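Local coordinates for mevalonate 3-kinase (Thermoplasma acidophilum, PDB 4RKS), which transfers a phosphate from ATP to the 3-hydroxyl of (R)-mevalonate, giving mevalonate 3-phosphate in an alternative isoprenoid pathway of extreme acidophiles, at residues Thr28-Ile33 and Ala57-Cys62; Leu50-Gly55 and Leu169-Ser174; Arg91-Val96 and Arg155-Ser160; Val196-Asp201 and Phe318-Lys323. All coordinates share one frame; numbering follows the deposited sequence. Where two conformers were deposited one is given.

Contact 1. Residues Thr28-Ile33 and Ala57-Cys62; sequences TAYPTI and AYSDSC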
# COMPACT_ATOMS: atom_id res chain seq x y z
N THR A 28 -12.91 -6.84 -2.78
CA THR A 28 -12.09 -6.78 -1.56
C THR A 28 -10.61 -6.59 -1.95
O THR A 28 -10.14 -7.25 -2.85
CB THR A 28 -12.25 -8.09 -0.72
OG1 THR A 28 -13.62 -8.23 -0.30
CG2 THR A 28 -11.33 -8.09 0.53
N ALA A 29 -9.89 -5.70 -1.27
CA ALA A 29 -8.43 -5.67 -1.43
C ALA A 29 -7.76 -5.49 -0.06
O ALA A 29 -8.44 -5.20 0.94
CB ALA A 29 -8.00 -4.56 -2.39
N TYR A 30 -6.43 -5.64 -0.03
CA TYR A 30 -5.65 -5.61 1.21
C TYR A 30 -4.69 -4.43 1.21
O TYR A 30 -4.18 -4.05 0.16
CB TYR A 30 -4.89 -6.94 1.38
CG TYR A 30 -5.87 -8.08 1.36
CD1 TYR A 30 -6.69 -8.31 2.47
CD2 TYR A 30 -6.06 -8.85 0.23
CE1 TYR A 30 -7.62 -9.31 2.45
CE2 TYR A 30 -7.01 -9.86 0.20
CZ TYR A 30 -7.79 -10.08 1.32
OH TYR A 30 -8.74 -11.06 1.33
N PRO A 31 -4.45 -3.85 2.40
CA PRO A 31 -3.53 -2.71 2.54
C PRO A 31 -2.09 -3.09 2.24
O PRO A 31 -1.74 -4.26 2.07
CB PRO A 31 -3.72 -2.28 4.00
CG PRO A 31 -4.07 -3.56 4.70
CD PRO A 31 -4.94 -4.32 3.72
N THR A 32 -1.24 -2.08 2.14
CA THR A 32 0.11 -2.32 1.68
C THR A 32 1.16 -1.65 2.56
O THR A 32 0.86 -0.73 3.34
CB THR A 32 0.29 -1.84 0.21
OG1 THR A 32 0.17 -0.42 0.16
CG2 THR A 32 -0.79 -2.44 -0.68
N ILE A 33 2.39 -2.16 2.45
CA ILE A 33 3.58 -1.62 3.11
C ILE A 33 4.65 -1.40 2.05
O ILE A 33 4.96 -2.32 1.28
CB ILE A 33 4.12 -2.57 4.20
CG1 ILE A 33 3.12 -2.69 5.35
CG2 ILE A 33 5.49 -2.10 4.71
CD1 ILE A 33 3.34 -3.91 6.24
N ALA A 57 1.57 -6.41 -0.17
CA ALA A 57 0.24 -6.38 0.43
C ALA A 57 0.25 -7.23 1.70
O ALA A 57 0.90 -8.28 1.74
CB ALA A 57 -0.81 -6.87 -0.54
N TYR A 58 -0.46 -6.79 2.74
CA TYR A 58 -0.51 -7.56 3.99
C TYR A 58 -1.95 -7.68 4.50
O TYR A 58 -2.84 -6.95 4.07
CB TYR A 58 0.36 -6.90 5.07
CG TYR A 58 -0.23 -5.62 5.65
CD1 TYR A 58 0.02 -4.38 5.06
CD2 TYR A 58 -1.03 -5.65 6.80
CE1 TYR A 58 -0.50 -3.21 5.59
CE2 TYR A 58 -1.57 -4.48 7.33
CZ TYR A 58 -1.29 -3.26 6.72
OH TYR A 58 -1.81 -2.09 7.23
N SER A 59 -2.15 -8.63 5.42
CA SER A 59 -3.36 -8.64 6.25
C SER A 59 -2.94 -9.27 7.57
O SER A 59 -1.75 -9.31 7.86
CB SER A 59 -4.50 -9.42 5.59
OG SER A 59 -5.75 -9.15 6.21
N ASP A 60 -3.90 -9.76 8.36
CA ASP A 60 -3.55 -10.66 9.47
C ASP A 60 -3.74 -12.10 8.98
O ASP A 60 -4.04 -12.30 7.80
CB ASP A 60 -4.36 -10.36 10.72
CG ASP A 60 -5.87 -10.42 10.48
OD1 ASP A 60 -6.31 -11.02 9.47
OD2 ASP A 60 -6.61 -9.86 11.31
N SER A 61 -3.58 -13.09 9.85
CA SER A 61 -3.61 -14.49 9.44
C SER A 61 -4.99 -14.93 8.97
O SER A 61 -5.12 -15.86 8.15
CB SER A 61 -3.13 -15.42 10.58
OG SER A 61 -3.65 -15.00 11.83
N CYS A 62 -6.02 -14.24 9.45
CA CYS A 62 -7.40 -14.56 9.12
C CYS A 62 -7.88 -13.82 7.86
O CYS A 62 -8.94 -14.13 7.32
CB CYS A 62 -8.32 -14.21 10.29
SG CYS A 62 -7.89 -15.03 11.83

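Contact 2. Residues Leu50-Gly55 and Leu169-Ser174; sequences LHTSAG and LTITWS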
# COMPACT_ATOMS: atom_id res chain seq x y z
N LEU A 50 6.93 9.75 -8.94
CA LEU A 50 8.09 10.38 -9.59
C LEU A 50 9.22 9.39 -9.84
O LEU A 50 10.07 9.62 -10.69
CB LEU A 50 8.60 11.55 -8.75
CG LEU A 50 7.88 12.87 -8.99
CD1 LEU A 50 8.48 13.96 -8.13
CD2 LEU A 50 7.92 13.25 -10.46
N HIS A 51 9.25 8.30 -9.08
CA HIS A 51 10.35 7.35 -9.22
C HIS A 51 9.92 5.93 -8.88
O HIS A 51 8.79 5.70 -8.43
CB HIS A 51 11.52 7.78 -8.33
CG HIS A 51 11.27 7.65 -6.86
ND1 HIS A 51 11.31 6.43 -6.20
CD2 HIS A 51 11.01 8.58 -5.90
CE1 HIS A 51 11.08 6.62 -4.91
NE2 HIS A 51 10.89 7.91 -4.70
N THR A 52 10.82 4.98 -9.12
CA THR A 52 10.51 3.55 -8.91
C THR A 52 10.37 3.20 -7.42
O THR A 52 11.14 3.68 -6.59
CB THR A 52 11.61 2.68 -9.55
OG1 THR A 52 11.59 2.87 -10.97
CG2 THR A 52 11.40 1.19 -9.23
N SER A 53 9.38 2.38 -7.08
CA SER A 53 9.17 1.94 -5.70
C SER A 53 8.81 0.46 -5.68
O SER A 53 8.63 -0.14 -6.73
CB SER A 53 8.07 2.77 -5.03
OG SER A 53 6.88 2.75 -5.79
N ALA A 54 8.73 -0.11 -4.49
CA ALA A 54 8.33 -1.51 -4.32
C ALA A 54 7.49 -1.68 -3.05
O ALA A 54 7.58 -0.88 -2.12
CB ALA A 54 9.58 -2.43 -4.29
N GLY A 55 6.68 -2.73 -3.01
CA GLY A 55 5.85 -2.93 -1.84
C GLY A 55 5.28 -4.32 -1.69
O GLY A 55 5.39 -5.16 -2.58
N LEU A 169 4.68 -9.38 -3.39
CA LEU A 169 5.72 -8.38 -3.52
C LEU A 169 5.70 -7.85 -4.94
O LEU A 169 5.73 -8.64 -5.88
CB LEU A 169 7.10 -8.96 -3.20
CG LEU A 169 8.32 -8.10 -3.49
CD1 LEU A 169 8.31 -6.86 -2.60
CD2 LEU A 169 9.62 -8.92 -3.29
N THR A 170 5.64 -6.53 -5.08
CA THR A 170 5.62 -5.91 -6.39
C THR A 170 6.69 -4.84 -6.48
O THR A 170 7.19 -4.35 -5.45
CB THR A 170 4.26 -5.26 -6.70
OG1 THR A 170 3.94 -4.31 -5.68
CG2 THR A 170 3.15 -6.33 -6.82
N ILE A 171 7.05 -4.52 -7.72
CA ILE A 171 7.84 -3.35 -8.02
C ILE A 171 7.02 -2.49 -8.97
O ILE A 171 6.42 -3.00 -9.91
CB ILE A 171 9.19 -3.70 -8.68
CG1 ILE A 171 10.15 -4.33 -7.67
CG2 ILE A 171 9.82 -2.47 -9.33
CD1 ILE A 171 11.35 -4.94 -8.32
N THR A 172 6.96 -1.19 -8.71
CA THR A 172 6.30 -0.29 -9.64
C THR A 172 7.37 0.61 -10.24
O THR A 172 7.83 1.55 -9.59
CB THR A 172 5.21 0.52 -8.97
OG1 THR A 172 4.21 -0.38 -8.49
CG2 THR A 172 4.56 1.50 -9.98
N TRP A 173 7.79 0.27 -11.46
CA TRP A 173 8.78 1.05 -12.22
C TRP A 173 8.15 2.36 -12.66
O TRP A 173 6.99 2.39 -13.03
CB TRP A 173 9.26 0.27 -13.47
CG TRP A 173 9.74 -1.13 -13.17
CD1 TRP A 173 9.03 -2.29 -13.30
CD2 TRP A 173 11.02 -1.50 -12.65
NE1 TRP A 173 9.80 -3.36 -12.92
CE2 TRP A 173 11.02 -2.91 -12.51
CE3 TRP A 173 12.17 -0.78 -12.30
CZ2 TRP A 173 12.12 -3.61 -12.03
CZ3 TRP A 173 13.27 -1.48 -11.82
CH2 TRP A 173 13.23 -2.88 -11.69
N SER A 174 8.92 3.44 -12.63
CA SER A 174 8.37 4.74 -13.01
C SER A 174 9.46 5.75 -13.33
O SER A 174 10.48 5.82 -12.63
CB SER A 174 7.46 5.31 -11.92
OG SER A 174 6.92 6.56 -12.30
O HOH W 1 6.79 3.82 -8.28

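Contact 3. Residues Arg91-Val96 and Arg155-Ser160; sequences RSVRRV and RAVSES. With MEV ((R)-mevalonate), chain C.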
# COMPACT_ATOMS: atom_id res chain seq x y z
N ARG A 91 -13.48 15.01 -7.40
CA ARG A 91 -13.90 13.96 -8.33
C ARG A 91 -12.83 12.89 -8.43
O ARG A 91 -12.60 12.31 -9.49
CB ARG A 91 -14.23 14.54 -9.72
CG ARG A 91 -15.24 15.69 -9.68
CD ARG A 91 -15.59 16.17 -11.08
NE ARG A 91 -16.30 15.13 -11.83
CZ ARG A 91 -17.60 14.88 -11.70
NH1 ARG A 91 -18.33 15.58 -10.85
NH2 ARG A 91 -18.16 13.91 -12.41
N SER A 92 -12.16 12.63 -7.31
CA SER A 92 -11.12 11.61 -7.21
C SER A 92 -11.67 10.22 -7.59
O SER A 92 -11.18 9.59 -8.53
CB SER A 92 -10.54 11.60 -5.79
OG SER A 92 -9.78 10.43 -5.55
N VAL A 93 -12.68 9.75 -6.87
CA VAL A 93 -13.30 8.47 -7.19
C VAL A 93 -14.22 8.59 -8.40
O VAL A 93 -14.26 7.70 -9.25
CB VAL A 93 -14.09 7.91 -5.98
CG1 VAL A 93 -14.96 6.71 -6.39
CG2 VAL A 93 -13.13 7.53 -4.85
N ARG A 94 -14.94 9.70 -8.49
CA ARG A 94 -15.89 9.90 -9.59
C ARG A 94 -15.20 9.95 -10.96
O ARG A 94 -15.80 9.56 -11.95
CB ARG A 94 -16.73 11.15 -9.34
CG ARG A 94 -17.79 10.94 -8.25
CD ARG A 94 -18.84 12.05 -8.22
NE ARG A 94 -18.26 13.35 -7.93
CZ ARG A 94 -18.96 14.47 -7.80
NH1 ARG A 94 -20.28 14.44 -7.94
NH2 ARG A 94 -18.34 15.61 -7.54
N ARG A 95 -13.95 10.41 -11.01
CA ARG A 95 -13.15 10.36 -12.25
C ARG A 95 -13.03 8.95 -12.80
O ARG A 95 -13.22 8.72 -14.00
CB ARG A 95 -11.75 10.91 -12.02
CG ARG A 95 -11.53 12.29 -12.59
CD ARG A 95 -10.10 12.75 -12.39
NE ARG A 95 -10.00 14.20 -12.45
CZ ARG A 95 -10.21 15.00 -11.41
NH1 ARG A 95 -10.10 16.32 -11.54
NH2 ARG A 95 -10.55 14.48 -10.23
N VAL A 96 -12.68 8.01 -11.91
CA VAL A 96 -12.53 6.60 -12.28
C VAL A 96 -13.86 6.02 -12.74
O VAL A 96 -13.94 5.32 -13.75
CB VAL A 96 -12.01 5.76 -11.10
CG1 VAL A 96 -11.99 4.28 -11.47
CG2 VAL A 96 -10.63 6.23 -10.67
N ARG A 155 -4.61 5.37 -9.82
CA ARG A 155 -3.62 6.11 -9.02
C ARG A 155 -4.15 7.46 -8.56
O ARG A 155 -3.66 8.02 -7.57
CB ARG A 155 -2.31 6.27 -9.79
CG ARG A 155 -1.53 4.97 -9.88
CD ARG A 155 -0.08 5.13 -10.35
NE ARG A 155 0.42 3.85 -10.84
CZ ARG A 155 0.41 3.51 -12.12
NH1 ARG A 155 -0.01 4.39 -13.01
NH2 ARG A 155 0.84 2.33 -12.51
N ALA A 156 -5.16 7.97 -9.26
CA ALA A 156 -5.80 9.22 -8.88
C ALA A 156 -6.48 9.07 -7.53
O ALA A 156 -6.64 10.02 -6.79
CB ALA A 156 -6.82 9.66 -9.94
N VAL A 157 -6.88 7.84 -7.23
CA VAL A 157 -7.46 7.53 -5.95
C VAL A 157 -6.36 7.30 -4.91
O VAL A 157 -6.43 7.81 -3.80
CB VAL A 157 -8.38 6.30 -6.06
CG1 VAL A 157 -8.95 5.93 -4.71
CG2 VAL A 157 -9.49 6.59 -7.07
N SER A 158 -5.32 6.56 -5.29
CA SER A 158 -4.17 6.34 -4.42
C SER A 158 -2.97 5.92 -5.25
O SER A 158 -3.05 4.97 -6.02
CB SER A 158 -4.49 5.29 -3.36
OG SER A 158 -3.33 4.95 -2.61
N GLU A 159 -1.84 6.60 -5.06
CA GLU A 159 -0.71 6.46 -5.97
C GLU A 159 -0.06 5.07 -5.94
O GLU A 159 0.62 4.71 -6.89
CB GLU A 159 0.35 7.54 -5.68
CG GLU A 159 0.92 7.52 -4.27
CD GLU A 159 0.07 8.30 -3.26
OE1 GLU A 159 -1.00 8.83 -3.65
OE2 GLU A 159 0.47 8.39 -2.08
N SER A 160 -0.28 4.31 -4.87
CA SER A 160 0.26 2.95 -4.77
C SER A 160 -0.82 1.85 -4.90
O SER A 160 -0.72 0.79 -4.28
CB SER A 160 1.02 2.76 -3.45
OG SER A 160 2.13 3.64 -3.37
C8 MEV C . 3.24 5.87 -0.51
O8 MEV C . 2.42 6.67 -1.34
C2 MEV C . 3.90 6.77 0.51
C3 MEV C . 4.56 6.11 1.71
O7 MEV C . 3.72 5.17 2.34
C4 MEV C . 5.85 5.41 1.31
C5 MEV C . 5.64 4.01 0.76
O3 MEV C . 4.88 3.17 1.34
O4 MEV C . 6.21 3.69 -0.31
C6 MEV C . 4.86 7.21 2.70

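Contact 4. Residues Val196-Asp201 and Phe318-Lys323; sequences VAFAFD and FGSKKK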
# COMPACT_ATOMS: atom_id res chain seq x y z
N VAL A 196 5.59 -8.30 12.54
CA VAL A 196 4.94 -7.75 13.73
C VAL A 196 4.89 -6.22 13.62
O VAL A 196 5.92 -5.55 13.57
CB VAL A 196 5.66 -8.16 15.04
CG1 VAL A 196 4.88 -7.62 16.25
CG2 VAL A 196 5.77 -9.67 15.11
N ALA A 197 3.68 -5.68 13.58
CA ALA A 197 3.52 -4.23 13.47
C ALA A 197 3.36 -3.59 14.85
O ALA A 197 2.51 -3.98 15.65
CB ALA A 197 2.32 -3.90 12.58
N PHE A 198 4.21 -2.60 15.12
CA PHE A 198 4.11 -1.83 16.35
C PHE A 198 3.53 -0.47 16.04
O PHE A 198 4.21 0.37 15.43
CB PHE A 198 5.48 -1.71 17.02
CG PHE A 198 6.05 -3.03 17.46
CD1 PHE A 198 6.75 -3.83 16.58
CD2 PHE A 198 5.89 -3.47 18.77
CE1 PHE A 198 7.28 -5.04 16.98
CE2 PHE A 198 6.41 -4.68 19.18
CZ PHE A 198 7.11 -5.47 18.29
N ALA A 199 2.29 -0.24 16.48
CA ALA A 199 1.57 1.00 16.21
C ALA A 199 1.69 2.01 17.36
O ALA A 199 1.24 1.74 18.47
CB ALA A 199 0.11 0.69 15.92
N PHE A 200 2.29 3.17 17.09
CA PHE A 200 2.46 4.21 18.11
C PHE A 200 1.40 5.31 17.93
O PHE A 200 0.86 5.47 16.84
CB PHE A 200 3.87 4.80 18.05
CG PHE A 200 4.96 3.81 18.33
CD1 PHE A 200 5.39 2.94 17.35
CD2 PHE A 200 5.57 3.77 19.58
CE1 PHE A 200 6.39 2.02 17.62
CE2 PHE A 200 6.57 2.86 19.85
CZ PHE A 200 6.99 1.99 18.86
N ASP A 201 1.11 6.07 18.98
CA ASP A 201 -0.03 6.99 18.90
C ASP A 201 0.30 8.41 18.45
O ASP A 201 -0.58 9.27 18.41
CB ASP A 201 -0.75 7.05 20.26
CG ASP A 201 0.17 7.41 21.41
OD1 ASP A 201 -0.11 6.97 22.54
OD2 ASP A 201 1.17 8.13 21.19
N PHE A 318 7.05 0.37 24.41
CA PHE A 318 7.12 1.83 24.53
C PHE A 318 5.78 2.48 24.20
O PHE A 318 5.73 3.51 23.54
CB PHE A 318 8.21 2.40 23.63
CG PHE A 318 9.56 1.80 23.87
CD1 PHE A 318 10.44 2.38 24.78
CD2 PHE A 318 9.95 0.64 23.21
CE1 PHE A 318 11.68 1.82 25.01
CE2 PHE A 318 11.19 0.07 23.44
CZ PHE A 318 12.06 0.66 24.34
N GLY A 319 4.70 1.86 24.67
CA GLY A 319 3.37 2.39 24.47
C GLY A 319 2.90 2.25 23.03
O GLY A 319 2.20 3.12 22.52
N SER A 320 3.29 1.16 22.38
CA SER A 320 2.74 0.83 21.07
C SER A 320 1.82 -0.37 21.20
O SER A 320 1.96 -1.17 22.12
CB SER A 320 3.84 0.56 20.04
OG SER A 320 4.63 -0.57 20.38
N LYS A 321 0.86 -0.49 20.29
CA LYS A 321 0.01 -1.67 20.24
C LYS A 321 0.50 -2.58 19.12
O LYS A 321 1.07 -2.12 18.13
CB LYS A 321 -1.45 -1.28 20.05
CG LYS A 321 -2.05 -0.59 21.27
CD LYS A 321 -3.48 -0.15 21.03
CE LYS A 321 -4.04 0.56 22.26
NZ LYS A 321 -5.38 1.17 22.01
N LYS A 322 0.26 -3.88 19.27
CA LYS A 322 0.88 -4.86 18.39
C LYS A 322 -0.12 -5.62 17.52
O LYS A 322 -1.21 -5.99 17.96
CB LYS A 322 1.70 -5.86 19.23
CG LYS A 322 2.83 -5.21 20.02
CD LYS A 322 3.46 -6.20 20.99
CE LYS A 322 2.51 -6.53 22.15
NZ LYS A 322 3.11 -7.49 23.14
N LYS A 323 0.26 -5.86 16.27
CA LYS A 323 -0.52 -6.71 15.38
C LYS A 323 0.38 -7.72 14.68
O LYS A 323 1.51 -7.39 14.29
CB LYS A 323 -1.27 -5.88 14.34
CG LYS A 323 -2.77 -6.02 14.40
CD LYS A 323 -3.34 -5.18 15.52
CE LYS A 323 -4.86 -5.27 15.56
NZ LYS A 323 -5.46 -4.43 16.64

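Contact 1. Residues Thr28-Ile33 and Ala57-Cys62
Pro31, Thr32 and Ile33 meet Ala57 and Tyr58 where strand 24-34 pairs antiparallel with strand 53-59 in the N-terminal domain of this GHMP-family kinase. Thr32 and Ala57 are a non-hydrogen-bonded pair. A single backbone bond links the segments, Tyr58 N donating to Pro31 O over 2.9 Å; past it the chains diverge, with 30-33 and 57-59 running 115° apart end to end. The same oxygen lies 3.3 Å from Ala57 CA, a CA-H...O contact.

The Tyr58 side chain carries most of the packing. Its CG sits between the backbone N and the carbonyl carbon (chi1 73°), which turns the ring toward Pro31-Ile33. Pro31 CG covers one face as a CH-pi contact, 3.7 Å from the centroid and 22° off the normal, shifted toward the rim. Thr32 O approaches from the ring edge, 3.6 Å from Tyr58 CE1, while Ile33 CG1 comes in obliquely, 3.5 Å from Tyr58 CD1.

Thr32 also touches the substrate-binding Arg163, so the pairing backs onto the mevalonate site. On the diverging side, Tyr30 OH is hydrogen-bonded to Trp332 NE1, and Tyr30 CB rests 3.4 Å from Tyr58 O.

Contact 2. Residues Leu50-Gly55 and Leu169-Ser174
Ser53, Ala54 and Gly55 pair antiparallel with Thr172, Ile171 and Thr170, joining strand 53-59 to strand 169-174 within the N-terminal domain. The segment axes approach to 4.6 Å at 163°, and the ladder is closely packed. Ser53 with Thr172 and Gly55 with Thr170 are hydrogen-bonded pairs, each closed by two bonds, the shortest from Thr172 N to Ser53 O at 2.8 Å. Between them Ala54 and Ile171 are a non-hydrogen-bonded pair, and Ala54 CB touches Ile171 CG1 at 3.9 Å.

Toward Leu50 and Ser174 the ladder opens, and both of those residues are partly exposed. Here side chains and a water take over from the regular pattern. Thr52 OG1 lies beside its own backbone N (chi1 -65°) and accepts a hydrogen bond from Ser174 N at 3.2 Å; it is bonded to Asp228 OD1 as well. The other branch, CG2, runs alongside the partly exposed Trp173 and meets its CE3 at 3.7 Å. The water accepts a hydrogen bond from Ser53 OG, 2.7 Å away, and donates to His51 O and to Thr172 O, the latter at 2.8 Å.

The nearest atoms of the Ser53 side chain and mevalonate are about 5 Å apart. The chemistry implies that the water supplements the direct Ser53 N to Thr172 O bond, tying His51 O and Ser53 OG to the same carbonyl, and that Asp228 probably helps fix the Thr52 hydroxyl as an acceptor.

Contact 3. Residues Arg91-Val96 and Arg155-Ser160
Glu159 OE2 faces two groups, His211 NE2, hydrogen-bonded to it, and mevalonate O8, 2.7 Å from it; the segment that carries it rests, at Ala156 and Val157, against Ser92, Val93 and Val96. Residues 155-160 thus join the start of helix 92-99 to the substrate pocket. Glu159 reaches its ligand by a bend: CG lies between the backbone N and the carbonyl carbon (chi1 59°), and the chain turns again at the next torsion. Its other oxygen, OE1, forms a salt bridge with Arg47, which probably helps hold the carboxylate in place.

At the N-terminal part of helix 92-99, the one polar link is weak: Ser92 OG donates to Ala156 O over 3.4 Å. Most of the apolar contact is made by Val157 CG2, with Ala156 facing the helix. With Val157 CG1 anti to the backbone N (chi1 177°), CG2 lies beside that N and approaches Val96 CG2 at 3.8 Å, the two side chains crossing at about a right angle. It is also 3.7 Å from Ser92 O, a buried carbonyl with no polar partner in the model.

The side chains of Val93 and Val157 come within about 4 Å of those of the ATP-binding Tyr115 and Ser126, respectively. The chemistry implies a mainly van der Waals joint beside the nucleotide site, with the Arg47 salt bridge, the His211 bond and the close approach to O8 gathered at the substrate end.

Contact 4. Residues Val196-Asp201 and Phe318-Lys323
Ala197 with Lys323 and Ala199 with Lys321 are hydrogen-bonded pairs of antiparallel strands 193-199 and 321-327, whose segment axes approach to 4.8 Å at 155°. Four backbone bonds hold the ladder, among them Ala199 N to Lys321 O at 2.8 Å and Ala197 N to Lys323 O at 2.9 Å, both lying in the carbonyl plane.

Beyond the ladder Ser320 fits between two aromatic rings. Its CB stands over the centre of the Phe200 ring, 3.5 Å from the centroid and 7° off the normal, a well-centred CH-pi contact. Its OG sits between the backbone N and the carbonyl carbon (chi1 64°), which sets it in the plane of the Phe198 ring at the edge, 3.5 Å from Phe198 CD2; this hydroxyl is bonded to Thr317 O. The Phe200 ring presents its edge to Phe318 O, with CE2 3.8 Å from that oxygen.

Phe198 and Lys322 run side by side in the same direction, Lys322 CG lying 3.7 Å from Phe198 CE2. The lysine chain bends farther out, and its NZ bonds Phe312 O and makes a cation-pi contact with the Phe312 ring.

Lys321 and Lys323 belong to the opposite face, with Ala197 and Ala199, and their amines extend from the ladder into the exposed side. The chemistry implies a two-sided sheet: Phe198 and Phe200 against helix 271-283 with the Lys322 chain alongside, and small residues with two lysines toward solvent.

How the contacts relate
From the N terminus, strand 24-34 meets 57-62 in contact 1, closing a short loop of 23 residues. Contact 2 starts inside that loop at 50-55 and ends at 169-174, so the two contacts cross along the chain and share strand 53-59; their centres lie about 18 Å apart. Contact 3, 91-96 with 155-160, is nested in the long loop that contact 2 closes and ties helix 92-99 to the substrate-binding segment. Contact 4 follows in series, bringing 318-323 back to strand 193-199 across 116 residues. Its strand 321-327 also neighbours strand 53-59, linking it to contacts 1 and 2. Contacts 3 and 4 lie on opposite sides of the chain's centre.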